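CADD-like protein of unknown function (Nostoc punctiforme, PDB 3B5O) is of unknown function but, as a CADD-like protein with a probable heme oxygenase-like helical fold, may act as an oxidoreductase. Local coordinates at residues Y43-Y48 against K158-L163; N72-E77 against A189-S194; S121-T126 against I215-V220. All coordinates share one frame; numbering follows the deposited sequence.

Contact 1 of 3, residues Y43-Y48 against K158-L163; sequences YVMQQY and KLVEWL
Val44 O accepts the backbone N-H of Tyr48 one turn on, N to O 2.8 Å, and the same valine faces Leu159 across the contact. This is helix-to-helix packing inside an all-helical bundle, probably of the heme oxygenase-like type: helix 38-68 runs roughly against helix 135-163, the short segments crossing at -140° with their axes 11.0 Å apart. Apolar side chains bridge that wide gap, and Met45, a selenomethionine in the crystal, does most of the work. Its CG stands beside the backbone N (chi1 -75°), and two further bends curl the chain so that its successive atoms meet three different partners. CG touches Leu163 CD1 at 3.8 Å. The selenium comes next and rests 4.1 Å from Leu159 CD1, with Leu159 CB only slightly farther off. At the end, the methyl CE meets Val160 CG2 at 3.9 Å, the two side chains lying nearly at right angles. Leu159 and Leu163 are one turn apart on their helix, so the selenomethionine presses on the same ridge at both levels. No hydrogen bond joins the segments, and all five touching residues are buried. Leu103 of helix 95-107 packs on both Met45 and Val160, and Leu107 of that helix reaches Leu163, making it a third wall. Val44 also touches Ala229 of helix 204-230. The longest of the four side-chain contacts is Val44 CG1 to Leu159 CD1, 4.3 Å.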
ATOM      1  N   TYR A  43       0.223   0.298  17.543  1.00 15.28           N
ATOM      2  CA  TYR A  43       1.488   0.800  16.996  1.00 15.42           C
ATOM      3  C   TYR A  43       1.622   0.429  15.535  1.00 14.96           C
ATOM      4  O   TYR A  43       2.014   1.266  14.706  1.00 15.21           O
ATOM      5  CB  TYR A  43       2.679   0.260  17.785  1.00 16.70           C
ATOM      6  CG  TYR A  43       4.013   0.487  17.149  1.00 15.94           C
ATOM      7  CD1 TYR A  43       4.698   1.680  17.330  1.00 19.59           C
ATOM      8  CD2 TYR A  43       4.574  -0.459  16.304  1.00 17.46           C
ATOM      9  CE1 TYR A  43       5.927   1.907  16.714  1.00 20.62           C
ATOM     10  CE2 TYR A  43       5.795  -0.246  15.704  1.00 19.15           C
ATOM     11  CZ  TYR A  43       6.474   0.936  15.904  1.00 18.50           C
ATOM     12  OH  TYR A  43       7.693   1.194  15.305  1.00 21.42           O
ATOM     13  N   VAL A  44       1.325  -0.821  15.196  1.00 14.77           N
ATOM     14  CA  VAL A  44       1.373  -1.226  13.804  1.00 13.82           C
ATOM     15  C   VAL A  44       0.443  -0.339  12.945  1.00 14.08           C
ATOM     16  O   VAL A  44       0.823   0.094  11.860  1.00 14.05           O
ATOM     17  CB  VAL A  44       0.993  -2.729  13.633  1.00 13.94           C
ATOM     18  CG1 VAL A  44       0.765  -3.081  12.150  1.00 15.11           C
ATOM     19  CG2 VAL A  44       2.051  -3.624  14.294  1.00 15.09           C
HETATM   20  N   MSE A  45      -0.774  -0.083  13.416  1.00 14.27           N
HETATM   21  CA  MSE A  45      -1.726   0.712  12.666  1.00 14.15           C
HETATM   22  C   MSE A  45      -1.307   2.172  12.536  1.00 15.23           C
HETATM   23  O   MSE A  45      -1.521   2.780  11.490  1.00 15.70           O
HETATM   24  CB  MSE A  45      -3.128   0.617  13.282  1.00 16.56           C
HETATM   25  CG  MSE A  45      -3.842  -0.727  13.000  1.00 18.77           C
HETATM   26 SE   MSE A  45      -3.845  -1.223  11.110  0.75 20.43          SE
HETATM   27  CE  MSE A  45      -4.627   0.404  10.538  1.00 17.93           C
ATOM     28  N   GLN A  46      -0.674   2.710  13.560  1.00 14.97           N
ATOM     29  CA  GLN A  46      -0.135   4.060  13.471  1.00 16.27           C
ATOM     30  C   GLN A  46       0.921   4.142  12.379  1.00 14.58           C
ATOM     31  O   GLN A  46       0.920   5.057  11.554  1.00 15.24           O
ATOM     32  CB  GLN A  46       0.508   4.471  14.777  1.00 16.65           C
ATOM     33  CG  GLN A  46      -0.462   4.708  15.921  1.00 18.64           C
ATOM     34  CD  GLN A  46       0.257   4.949  17.229  1.00 21.87           C
ATOM     35  OE1 GLN A  46       1.307   4.370  17.501  1.00 25.28           O
ATOM     36  NE2 GLN A  46      -0.304   5.843  18.048  1.00 27.37           N
ATOM     37  N   GLN A  47       1.852   3.203  12.388  1.00 13.48           N
ATOM     38  CA  GLN A  47       2.881   3.173  11.338  1.00 12.07           C
ATOM     39  C   GLN A  47       2.308   2.895   9.966  1.00 12.19           C
ATOM     40  O   GLN A  47       2.697   3.541   8.977  1.00 13.39           O
ATOM     41  CB  GLN A  47       3.968   2.156  11.681  1.00 13.18           C
ATOM     42  CG  GLN A  47       4.780   2.593  12.863  1.00 13.67           C
ATOM     43  CD  GLN A  47       5.569   3.885  12.595  1.00 13.09           C
ATOM     44  OE1 GLN A  47       6.208   4.030  11.557  1.00 13.79           O
ATOM     45  NE2 GLN A  47       5.507   4.836  13.544  1.00 15.52           N
ATOM     46  N   TYR A  48       1.393   1.938   9.889  1.00 12.48           N
ATOM     47  CA  TYR A  48       0.773   1.621   8.616  1.00 12.81           C
ATOM     48  C   TYR A  48       0.164   2.869   7.985  1.00 12.88           C
ATOM     49  O   TYR A  48       0.298   3.091   6.787  1.00 13.81           O
ATOM     50  CB  TYR A  48      -0.292   0.532   8.743  1.00 13.59           C
ATOM     51  CG  TYR A  48      -1.093   0.449   7.498  1.00 14.37           C
ATOM     52  CD1 TYR A  48      -0.592  -0.187   6.368  1.00 16.08           C
ATOM     53  CD2 TYR A  48      -2.294   1.142   7.387  1.00 16.80           C
ATOM     54  CE1 TYR A  48      -1.326  -0.168   5.178  1.00 16.94           C
ATOM     55  CE2 TYR A  48      -3.018   1.132   6.234  1.00 18.94           C
ATOM     56  CZ  TYR A  48      -2.530   0.505   5.137  1.00 17.81           C
ATOM     57  OH  TYR A  48      -3.285   0.537   3.977  1.00 23.65           O
ATOM     58  N   LYS A 158      -8.875  -6.848   9.018  0.50 17.53           N
ATOM     59  CA  LYS A 158      -8.649  -7.838  10.069  0.50 18.05           C
ATOM     60  C   LYS A 158      -8.053  -7.209  11.321  0.50 17.72           C
ATOM     61  O   LYS A 158      -8.554  -7.409  12.425  0.50 17.97           O
ATOM     62  CB  LYS A 158      -7.755  -8.973   9.571  0.50 18.36           C
ATOM     63  CG  LYS A 158      -7.390 -10.011  10.630  0.50 18.06           C
ATOM     64  CD  LYS A 158      -6.565 -11.140  10.036  0.50 18.28           C
ATOM     65  CE  LYS A 158      -6.245 -12.199  11.057  0.50 19.72           C
ATOM     66  NZ  LYS A 158      -7.455 -12.997  11.380  0.50 23.98           N
ATOM     67  N   LEU A 159      -6.989  -6.430  11.158  1.00 16.82           N
ATOM     68  CA  LEU A 159      -6.330  -5.823  12.317  1.00 17.08           C
ATOM     69  C   LEU A 159      -7.249  -4.838  13.021  1.00 18.09           C
ATOM     70  O   LEU A 159      -7.274  -4.779  14.255  1.00 18.60           O
ATOM     71  CB  LEU A 159      -5.049  -5.120  11.887  1.00 17.49           C
ATOM     72  CG  LEU A 159      -3.988  -6.035  11.276  1.00 17.02           C
ATOM     73  CD1 LEU A 159      -2.752  -5.209  10.889  1.00 18.04           C
ATOM     74  CD2 LEU A 159      -3.601  -7.185  12.245  1.00 17.86           C
ATOM     75  N   VAL A 160      -7.996  -4.059  12.243  1.00 19.00           N
ATOM     76  CA  VAL A 160      -8.893  -3.049  12.824  1.00 21.00           C
ATOM     77  C   VAL A 160     -10.043  -3.728  13.566  1.00 21.29           C
ATOM     78  O   VAL A 160     -10.407  -3.296  14.677  1.00 23.50           O
ATOM     79  CB  VAL A 160      -9.360  -2.005  11.769  1.00 21.82           C
ATOM     80  CG1 VAL A 160     -10.463  -1.089  12.338  1.00 25.81           C
ATOM     81  CG2 VAL A 160      -8.165  -1.158  11.312  1.00 22.90           C
ATOM     82  N   GLU A 161     -10.588  -4.799  12.995  1.00 21.64           N
ATOM     83  CA  GLU A 161     -11.621  -5.593  13.687  1.00 24.85           C
ATOM     84  C   GLU A 161     -11.078  -6.224  14.968  1.00 23.07           C
ATOM     85  O   GLU A 161     -11.772  -6.271  15.990  1.00 24.98           O
ATOM     86  CB  GLU A 161     -12.201  -6.671  12.770  1.00 25.45           C
ATOM     87  CG  GLU A 161     -13.131  -6.124  11.702  1.00 29.79           C
ATOM     88  CD  GLU A 161     -13.686  -7.202  10.786  1.00 34.31           C
ATOM     89  OE1 GLU A 161     -13.250  -8.370  10.890  1.00 46.54           O
ATOM     90  OE2 GLU A 161     -14.563  -6.881   9.949  1.00 45.14           O
ATOM     91  N   TRP A 162      -9.834  -6.700  14.931  1.00 21.52           N
ATOM     92  CA  TRP A 162      -9.177  -7.263  16.113  1.00 20.21           C
ATOM     93  C   TRP A 162      -9.060  -6.238  17.246  1.00 20.00           C
ATOM     94  O   TRP A 162      -9.260  -6.568  18.423  1.00 22.94           O
ATOM     95  CB  TRP A 162      -7.801  -7.828  15.728  1.00 19.94           C
ATOM     96  CG  TRP A 162      -7.051  -8.546  16.799  1.00 18.64           C
ATOM     97  CD1 TRP A 162      -7.038  -9.903  17.014  1.00 20.43           C
ATOM     98  CD2 TRP A 162      -6.142  -7.983  17.746  1.00 19.15           C
ATOM     99  NE1 TRP A 162      -6.207 -10.202  18.049  1.00 20.80           N
ATOM    100  CE2 TRP A 162      -5.641  -9.049  18.530  1.00 17.35           C
ATOM    101  CE3 TRP A 162      -5.738  -6.682  18.051  1.00 18.53           C
ATOM    102  CZ2 TRP A 162      -4.728  -8.851  19.562  1.00 20.37           C
ATOM    103  CZ3 TRP A 162      -4.827  -6.490  19.046  1.00 18.96           C
ATOM    104  CH2 TRP A 162      -4.330  -7.557  19.806  1.00 20.57           C
ATOM    105  N   LEU A 163      -8.736  -4.999  16.889  1.00 19.34           N
ATOM    106  CA  LEU A 163      -8.551  -3.926  17.859  1.00 19.80           C
ATOM    107  C   LEU A 163      -9.869  -3.451  18.500  1.00 22.10           C
ATOM    108  O   LEU A 163      -9.866  -3.025  19.648  1.00 24.85           O
ATOM    109  CB  LEU A 163      -7.862  -2.716  17.207  1.00 21.44           C
ATOM    110  CG  LEU A 163      -6.364  -2.824  16.942  1.00 18.46           C
ATOM    111  CD1 LEU A 163      -5.918  -1.695  15.978  1.00 20.18           C
ATOM    112  CD2 LEU A 163      -5.527  -2.812  18.220  1.00 20.04           C
TER

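Contact 2 of 3, residues N72-E77 against A189-S194; sequences NGVAQE and AGLRTS
Glu77 extends CG anti to its own N (chi1 -174°) and then bends at CG, which lays its carboxylate against Gly190; Ser194 turns OG between its N and carbonyl carbon (chi1 73°), placing the hydroxyl over Val74. Here two helices of the bundle pack as a close antiparallel pair, helix 72-85 against the short helix 190-196, at 168° and with segment axes 9.0 Å apart. Small residues permit the approach. Val74 and Ser194 bring their CA atoms to 5.1 Å, and Gly73 O lies beside Ser194 CB. The serine hydroxyl gives its proton back to its own helix, to Leu191 O at 2.9 Å, so this polar group is satisfied while its oxygen lies against Val74 CA and CG2. Glu77 lies across Gly190 with CG, CD and both carboxylate oxygens near the glycine backbone, OE2 coming to 3.5 Å from Gly190 CA. A side chain on that CA would run into OE2 as it is placed. No hydrogen bond crosses between the segments. Deeper in, Val74 CG1 and Leu191 CD1 make the apolar part of the contact at 4.3 Å, and Leu139 of helix 135-163 packs against both. Tyr198 OH bonds Gly73 N near the start of helix 72-85. The tightest touch is a methyl against a carbonyl: Val74 CG2 to Ser194 O, 3.4 Å.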
ATOM      1  N   ASN A  72       0.786   9.873 -22.042  1.00 21.63           N
ATOM      2  CA  ASN A  72      -0.208  10.823 -21.565  1.00 23.20           C
ATOM      3  C   ASN A  72      -1.439  10.173 -20.953  1.00 22.12           C
ATOM      4  O   ASN A  72      -1.962  10.651 -19.932  1.00 22.99           O
ATOM      5  CB  ASN A  72      -0.590  11.771 -22.718  1.00 25.95           C
ATOM      6  CG  ASN A  72       0.576  12.605 -23.173  1.00 31.56           C
ATOM      7  OD1 ASN A  72       1.301  13.180 -22.361  1.00 37.10           O
ATOM      8  ND2 ASN A  72       0.766  12.687 -24.482  1.00 39.12           N
ATOM      9  N   GLY A  73      -1.899   9.080 -21.550  1.00 21.70           N
ATOM     10  CA  GLY A  73      -3.033   8.346 -21.008  1.00 20.71           C
ATOM     11  C   GLY A  73      -2.768   7.800 -19.615  1.00 20.35           C
ATOM     12  O   GLY A  73      -3.680   7.714 -18.793  1.00 20.51           O
ATOM     13  N   VAL A  74      -1.525   7.396 -19.381  1.00 19.74           N
ATOM     14  CA  VAL A  74      -1.119   6.890 -18.067  1.00 18.01           C
ATOM     15  C   VAL A  74      -1.082   8.037 -17.058  1.00 17.43           C
ATOM     16  O   VAL A  74      -1.589   7.907 -15.942  1.00 17.95           O
ATOM     17  CB  VAL A  74       0.262   6.214 -18.141  1.00 17.18           C
ATOM     18  CG1 VAL A  74       0.738   5.778 -16.739  1.00 17.89           C
ATOM     19  CG2 VAL A  74       0.232   5.003 -19.087  1.00 19.84           C
ATOM     20  N   ALA A  75      -0.508   9.168 -17.451  1.00 17.71           N
ATOM     21  CA  ALA A  75      -0.509  10.347 -16.582  1.00 18.11           C
ATOM     22  C   ALA A  75      -1.937  10.720 -16.204  1.00 17.98           C
ATOM     23  O   ALA A  75      -2.206  11.101 -15.073  1.00 18.76           O
ATOM     24  CB  ALA A  75       0.224  11.513 -17.236  1.00 18.74           C
ATOM     25  N   GLN A  76      -2.867  10.629 -17.157  0.50 19.16           N
ATOM     26  CA  GLN A  76      -4.251  10.963 -16.864  0.50 20.29           C
ATOM     27  C   GLN A  76      -4.857   9.993 -15.851  0.50 19.13           C
ATOM     28  O   GLN A  76      -5.525  10.415 -14.912  0.50 19.10           O
ATOM     29  CB  GLN A  76      -5.098  10.978 -18.147  0.50 21.47           C
ATOM     30  CG  GLN A  76      -6.562  11.337 -17.909  0.50 22.54           C
ATOM     31  CD  GLN A  76      -6.723  12.684 -17.237  0.50 28.20           C
ATOM     32  OE1 GLN A  76      -6.135  13.672 -17.670  0.50 33.90           O
ATOM     33  NE2 GLN A  76      -7.498  12.729 -16.157  0.50 33.94           N
ATOM     34  N   GLU A  77      -4.626   8.695 -16.041  1.00 19.50           N
ATOM     35  CA  GLU A  77      -5.132   7.689 -15.104  1.00 20.35           C
ATOM     36  C   GLU A  77      -4.551   7.931 -13.703  1.00 18.99           C
ATOM     37  O   GLU A  77      -5.254   7.845 -12.707  1.00 20.27           O
ATOM     38  CB  GLU A  77      -4.779   6.282 -15.556  1.00 21.43           C
ATOM     39  CG  GLU A  77      -5.391   5.179 -14.719  1.00 29.14           C
ATOM     40  CD  GLU A  77      -6.914   5.063 -14.869  1.00 36.49           C
ATOM     41  OE1 GLU A  77      -7.460   5.559 -15.872  1.00 38.77           O
ATOM     42  OE2 GLU A  77      -7.555   4.474 -13.972  1.00 44.21           O
ATOM     43  N   ALA A 189      -8.190  -1.987 -13.650  1.00 35.96           N
ATOM     44  CA  ALA A 189      -8.040  -2.228 -15.072  1.00 34.36           C
ATOM     45  C   ALA A 189      -7.532  -0.975 -15.751  1.00 34.00           C
ATOM     46  O   ALA A 189      -6.801  -1.052 -16.735  1.00 34.44           O
ATOM     47  CB  ALA A 189      -9.374  -2.656 -15.684  1.00 35.83           C
ATOM     48  N   GLY A 190      -7.931   0.179 -15.214  1.00 35.36           N
ATOM     49  CA  GLY A 190      -7.616   1.473 -15.800  1.00 33.91           C
ATOM     50  C   GLY A 190      -6.127   1.700 -15.939  1.00 31.50           C
ATOM     51  O   GLY A 190      -5.656   2.154 -16.990  1.00 28.99           O
ATOM     52  N   LEU A 191      -5.372   1.386 -14.887  1.00 30.12           N
ATOM     53  CA  LEU A 191      -3.918   1.571 -14.951  1.00 27.73           C
ATOM     54  C   LEU A 191      -3.292   0.591 -15.934  1.00 26.30           C
ATOM     55  O   LEU A 191      -2.523   1.000 -16.799  1.00 25.70           O
ATOM     56  CB  LEU A 191      -3.263   1.467 -13.565  1.00 29.49           C
ATOM     57  CG  LEU A 191      -1.773   1.839 -13.527  1.00 27.27           C
ATOM     58  CD1 LEU A 191      -1.489   3.270 -14.072  1.00 24.20           C
ATOM     59  CD2 LEU A 191      -1.202   1.636 -12.097  1.00 26.68           C
ATOM     60  N   ARG A 192      -3.649  -0.690 -15.845  1.00 26.87           N
ATOM     61  CA  ARG A 192      -3.119  -1.685 -16.766  1.00 29.17           C
ATOM     62  C   ARG A 192      -3.414  -1.313 -18.212  1.00 25.86           C
ATOM     63  O   ARG A 192      -2.518  -1.347 -19.043  1.00 27.56           O
ATOM     64  CB  ARG A 192      -3.667  -3.098 -16.464  1.00 30.13           C
ATOM     65  CG  ARG A 192      -3.359  -4.131 -17.558  1.00 32.91           C
ATOM     66  CD  ARG A 192      -3.804  -5.543 -17.165  1.00 38.07           C
ATOM     67  NE  ARG A 192      -5.233  -5.622 -16.883  1.00 44.21           N
ATOM     68  CZ  ARG A 192      -6.196  -5.637 -17.805  1.00 46.09           C
ATOM     69  NH1 ARG A 192      -5.910  -5.571 -19.101  1.00 47.69           N
ATOM     70  NH2 ARG A 192      -7.469  -5.706 -17.420  1.00 47.68           N
ATOM     71  N   THR A 193      -4.663  -0.963 -18.512  1.00 25.85           N
ATOM     72  CA  THR A 193      -5.034  -0.673 -19.894  1.00 27.58           C
ATOM     73  C   THR A 193      -4.343   0.579 -20.403  1.00 26.20           C
ATOM     74  O   THR A 193      -3.944   0.626 -21.568  1.00 26.89           O
ATOM     75  CB  THR A 193      -6.558  -0.579 -20.092  1.00 31.06           C
ATOM     76  OG1 THR A 193      -7.091   0.492 -19.322  1.00 37.61           O
ATOM     77  CG2 THR A 193      -7.218  -1.856 -19.653  1.00 32.28           C
ATOM     78  N   SER A 194      -4.131   1.572 -19.528  1.00 25.23           N
ATOM     79  CA  SER A 194      -3.433   2.773 -19.963  1.00 24.99           C
ATOM     80  C   SER A 194      -1.972   2.489 -20.272  1.00 22.77           C
ATOM     81  O   SER A 194      -1.447   2.960 -21.268  1.00 25.11           O
ATOM     82  CB  SER A 194      -3.605   3.923 -18.966  1.00 25.77           C
ATOM     83  OG  SER A 194      -2.868   3.736 -17.781  1.00 24.51           O
TER

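Contact 3 of 3, residues S121-T126 against I215-V220; sequences SKLLRT and IDAMQV
Thr126 points its CB at Ala217 on the facing helix, and from there its two branches part. CG2, set anti to the backbone N while OG1 lies beside that N (chi1 -61°), reaches across and meets Ala217 CB at 3.8 Å, methyl to methyl. OG1 turns back instead and gives its proton to Lys122 O at 2.8 Å, arriving 38° out of the carbonyl plane. Thr126 N bonds the same oxygen from the opposite face, so Lys122 O has two donors from one residue. Replacing Thr126 by an alanine would remove both branches and is likely to open a gap beside Ala217 CB and leave Lys122 O without its second donor. The segments belong to helices 118-131 and 204-230 of the helical bundle, antiparallel at 173° with their axes 9.8 Å apart. On the solvent side Lys122 stretches out and bends at its last torsion, which carries NZ over Val220, 3.4 Å from CG1, a distance to be treated as doubtful because Val220 is modelled in two conformers. The charge itself is paired in a salt bridge with Glu224 OE2, one turn farther along helix 204-230. On the buried side Phe51 of helix 38-68 packs against both Leu123 and Met218. Leu123 CD1 lies over the backbone of the facing helix, 3.7 Å from Ala217 O.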
ATOM      1  N   SER A 121      10.668   4.591   8.021  0.50 11.45           N
ATOM      2  CA  SER A 121      11.557   5.520   7.342  0.50 11.73           C
ATOM      3  C   SER A 121      12.393   4.784   6.280  0.50 12.10           C
ATOM      4  O   SER A 121      12.615   5.294   5.177  0.50 13.26           O
ATOM      5  CB  SER A 121      12.444   6.249   8.351  0.50 12.25           C
ATOM      6  OG  SER A 121      13.355   7.091   7.673  0.50 15.38           O
ATOM      7  N   LYS A 122      12.868   3.588   6.616  1.00 12.26           N
ATOM      8  CA  LYS A 122      13.617   2.782   5.668  1.00 12.58           C
ATOM      9  C   LYS A 122      12.764   2.418   4.459  1.00 12.68           C
ATOM     10  O   LYS A 122      13.232   2.496   3.321  1.00 12.20           O
ATOM     11  CB  LYS A 122      14.147   1.534   6.402  1.00 13.46           C
ATOM     12  CG  LYS A 122      14.859   0.501   5.564  1.00 15.14           C
ATOM     13  CD  LYS A 122      15.420  -0.641   6.518  1.00 17.74           C
ATOM     14  CE  LYS A 122      15.939  -1.864   5.853  1.00 20.69           C
ATOM     15  NZ  LYS A 122      14.870  -2.628   5.229  1.00 19.14           N
ATOM     16  N   LEU A 123      11.505   2.062   4.700  1.00 11.39           N
ATOM     17  CA  LEU A 123      10.579   1.802   3.591  1.00 11.57           C
ATOM     18  C   LEU A 123      10.477   3.026   2.683  1.00 10.85           C
ATOM     19  O   LEU A 123      10.610   2.923   1.473  1.00 11.59           O
ATOM     20  CB  LEU A 123       9.185   1.492   4.128  1.00 12.56           C
ATOM     21  CG  LEU A 123       8.070   1.426   3.066  1.00 12.49           C
ATOM     22  CD1 LEU A 123       8.211   0.198   2.163  1.00 14.44           C
ATOM     23  CD2 LEU A 123       6.686   1.511   3.737  1.00 15.71           C
ATOM     24  N   LEU A 124      10.257   4.193   3.275  1.00 11.75           N
ATOM     25  CA  LEU A 124      10.041   5.381   2.459  1.00 12.43           C
ATOM     26  C   LEU A 124      11.282   5.749   1.655  1.00 12.18           C
ATOM     27  O   LEU A 124      11.178   6.153   0.498  1.00 13.17           O
ATOM     28  CB  LEU A 124       9.579   6.541   3.328  1.00 12.69           C
ATOM     29  CG  LEU A 124       8.216   6.352   4.006  1.00 12.84           C
ATOM     30  CD1 LEU A 124       7.955   7.509   4.971  1.00 15.54           C
ATOM     31  CD2 LEU A 124       7.085   6.201   2.990  1.00 14.90           C
ATOM     32  N   ARG A 125      12.468   5.575   2.238  1.00 11.78           N
ATOM     33  CA  ARG A 125      13.682   5.825   1.460  1.00 12.33           C
ATOM     34  C   ARG A 125      13.847   4.822   0.333  1.00 12.43           C
ATOM     35  O   ARG A 125      14.261   5.162  -0.789  1.00 13.24           O
ATOM     36  CB  ARG A 125      14.885   5.822   2.355  1.00 16.18           C
ATOM     37  CG  ARG A 125      14.809   6.974   3.261  1.00 18.88           C
ATOM     38  CD  ARG A 125      16.101   7.676   3.363  1.00 20.64           C
ATOM     39  NE  ARG A 125      16.022   8.658   4.395  1.00 19.00           N
ATOM     40  CZ  ARG A 125      15.883   9.957   4.206  1.00 15.46           C
ATOM     41  NH1 ARG A 125      15.740  10.475   2.979  1.00 17.15           N
ATOM     42  NH2 ARG A 125      15.839  10.731   5.278  1.00 17.52           N
ATOM     43  N   THR A 126      13.540   3.564   0.631  1.00 12.40           N
ATOM     44  CA  THR A 126      13.643   2.534  -0.385  1.00 12.25           C
ATOM     45  C   THR A 126      12.670   2.817  -1.532  1.00 12.45           C
ATOM     46  O   THR A 126      13.038   2.708  -2.711  1.00 13.01           O
ATOM     47  CB  THR A 126      13.326   1.159   0.223  1.00 13.21           C
ATOM     48  OG1 THR A 126      14.265   0.857   1.272  1.00 14.97           O
ATOM     49  CG2 THR A 126      13.375   0.054  -0.844  1.00 14.08           C
ATOM     50  N   ILE A 215       7.096  -4.789  -4.171  1.00 12.23           N
ATOM     51  CA  ILE A 215       6.496  -5.795  -3.284  1.00 12.39           C
ATOM     52  C   ILE A 215       7.522  -6.335  -2.296  1.00 12.15           C
ATOM     53  O   ILE A 215       7.195  -6.614  -1.151  1.00 12.55           O
ATOM     54  CB  ILE A 215       5.694  -6.902  -4.033  1.00 13.21           C
ATOM     55  CG1 ILE A 215       6.605  -7.793  -4.893  1.00 13.69           C
ATOM     56  CG2 ILE A 215       4.542  -6.265  -4.822  1.00 15.47           C
ATOM     57  CD1 ILE A 215       5.853  -8.968  -5.538  1.00 15.26           C
ATOM     58  N   ASP A 216       8.782  -6.457  -2.717  1.00 12.22           N
ATOM     59  CA  ASP A 216       9.844  -6.883  -1.804  1.00 13.65           C
ATOM     60  C   ASP A 216      10.008  -5.863  -0.681  1.00 13.49           C
ATOM     61  O   ASP A 216      10.134  -6.230   0.487  1.00 13.39           O
ATOM     62  CB  ASP A 216      11.175  -7.082  -2.538  1.00 13.77           C
ATOM     63  CG  ASP A 216      11.261  -8.366  -3.334  1.00 18.43           C
ATOM     64  OD1 ASP A 216      10.466  -9.275  -3.108  1.00 19.19           O
ATOM     65  OD2 ASP A 216      12.179  -8.444  -4.189  1.00 18.57           O
ATOM     66  N   ALA A 217      10.000  -4.578  -1.029  1.00 12.21           N
ATOM     67  CA  ALA A 217      10.189  -3.522  -0.031  1.00 11.70           C
ATOM     68  C   ALA A 217       9.025  -3.510   0.963  1.00 11.30           C
ATOM     69  O   ALA A 217       9.214  -3.347   2.192  1.00 11.99           O
ATOM     70  CB  ALA A 217      10.340  -2.158  -0.707  1.00 14.02           C
HETATM   71  N   MSE A 218       7.827  -3.666   0.448  1.00 11.25           N
HETATM   72  CA  MSE A 218       6.645  -3.666   1.313  1.00 11.92           C
HETATM   73  C   MSE A 218       6.662  -4.873   2.237  1.00 11.80           C
HETATM   74  O   MSE A 218       6.322  -4.768   3.426  1.00 12.00           O
HETATM   75  CB  MSE A 218       5.389  -3.677   0.473  1.00 12.18           C
HETATM   76  CG  MSE A 218       5.159  -2.386  -0.307  1.00 13.56           C
HETATM   77 SE   MSE A 218       3.681  -2.466  -1.515  0.75 19.59          SE
HETATM   78  CE  MSE A 218       2.264  -2.439  -0.236  1.00 24.56           C
ATOM     79  N   GLN A 219       7.047  -6.031   1.714  1.00 11.97           N
ATOM     80  CA  GLN A 219       7.133  -7.215   2.564  1.00 12.11           C
ATOM     81  C   GLN A 219       8.147  -7.073   3.692  1.00 11.76           C
ATOM     82  O   GLN A 219       7.869  -7.421   4.845  1.00 12.69           O
ATOM     83  CB  GLN A 219       7.366  -8.476   1.735  1.00 12.94           C
ATOM     84  CG  GLN A 219       7.689  -9.684   2.618  1.00 14.10           C
ATOM     85  CD  GLN A 219       7.279 -10.986   2.030  1.00 15.95           C
ATOM     86  OE1 GLN A 219       6.116 -11.195   1.731  1.00 14.77           O
ATOM     87  NE2 GLN A 219       8.237 -11.899   1.893  1.00 20.67           N
ATOM     88  N   VAL A 220       9.333  -6.585   3.349  0.50 11.06           N
ATOM     89  CA  VAL A 220      10.363  -6.318   4.338  0.50 11.76           C
ATOM     90  C   VAL A 220       9.838  -5.398   5.443  0.50 11.18           C
ATOM     91  O   VAL A 220      10.063  -5.643   6.612  0.50 12.51           O
ATOM     92  CB  VAL A 220      11.659  -5.776   3.662  0.50 12.15           C
ATOM     93  CG1 VAL A 220      12.546  -5.066   4.675  0.50 11.99           C
ATOM     94  CG2 VAL A 220      12.404  -6.936   2.965  0.50 12.21           C
TER

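All three contacts join helices distant in sequence, and their segments alternate along the chain, so the bundle is laced together repeatedly. Contact 1 is the buried one and wholly apolar; contacts 2 and 3 are partly buried, each with an apolar inner side and polar or charged groups farther out. The close antiparallel pairs are 2 and 3, where glycine, serine or alanine faces the partner, whereas the helix axes of contact 1 lie farther apart and are bridged by the long side chain of a selenomethionine. Helix 135-163 supplies a segment of contact 1 and also packs against contacts 2 and 3. Contacts 1 and 2 lie on opposite sides of the chain's centre, their own centres 32 Å apart.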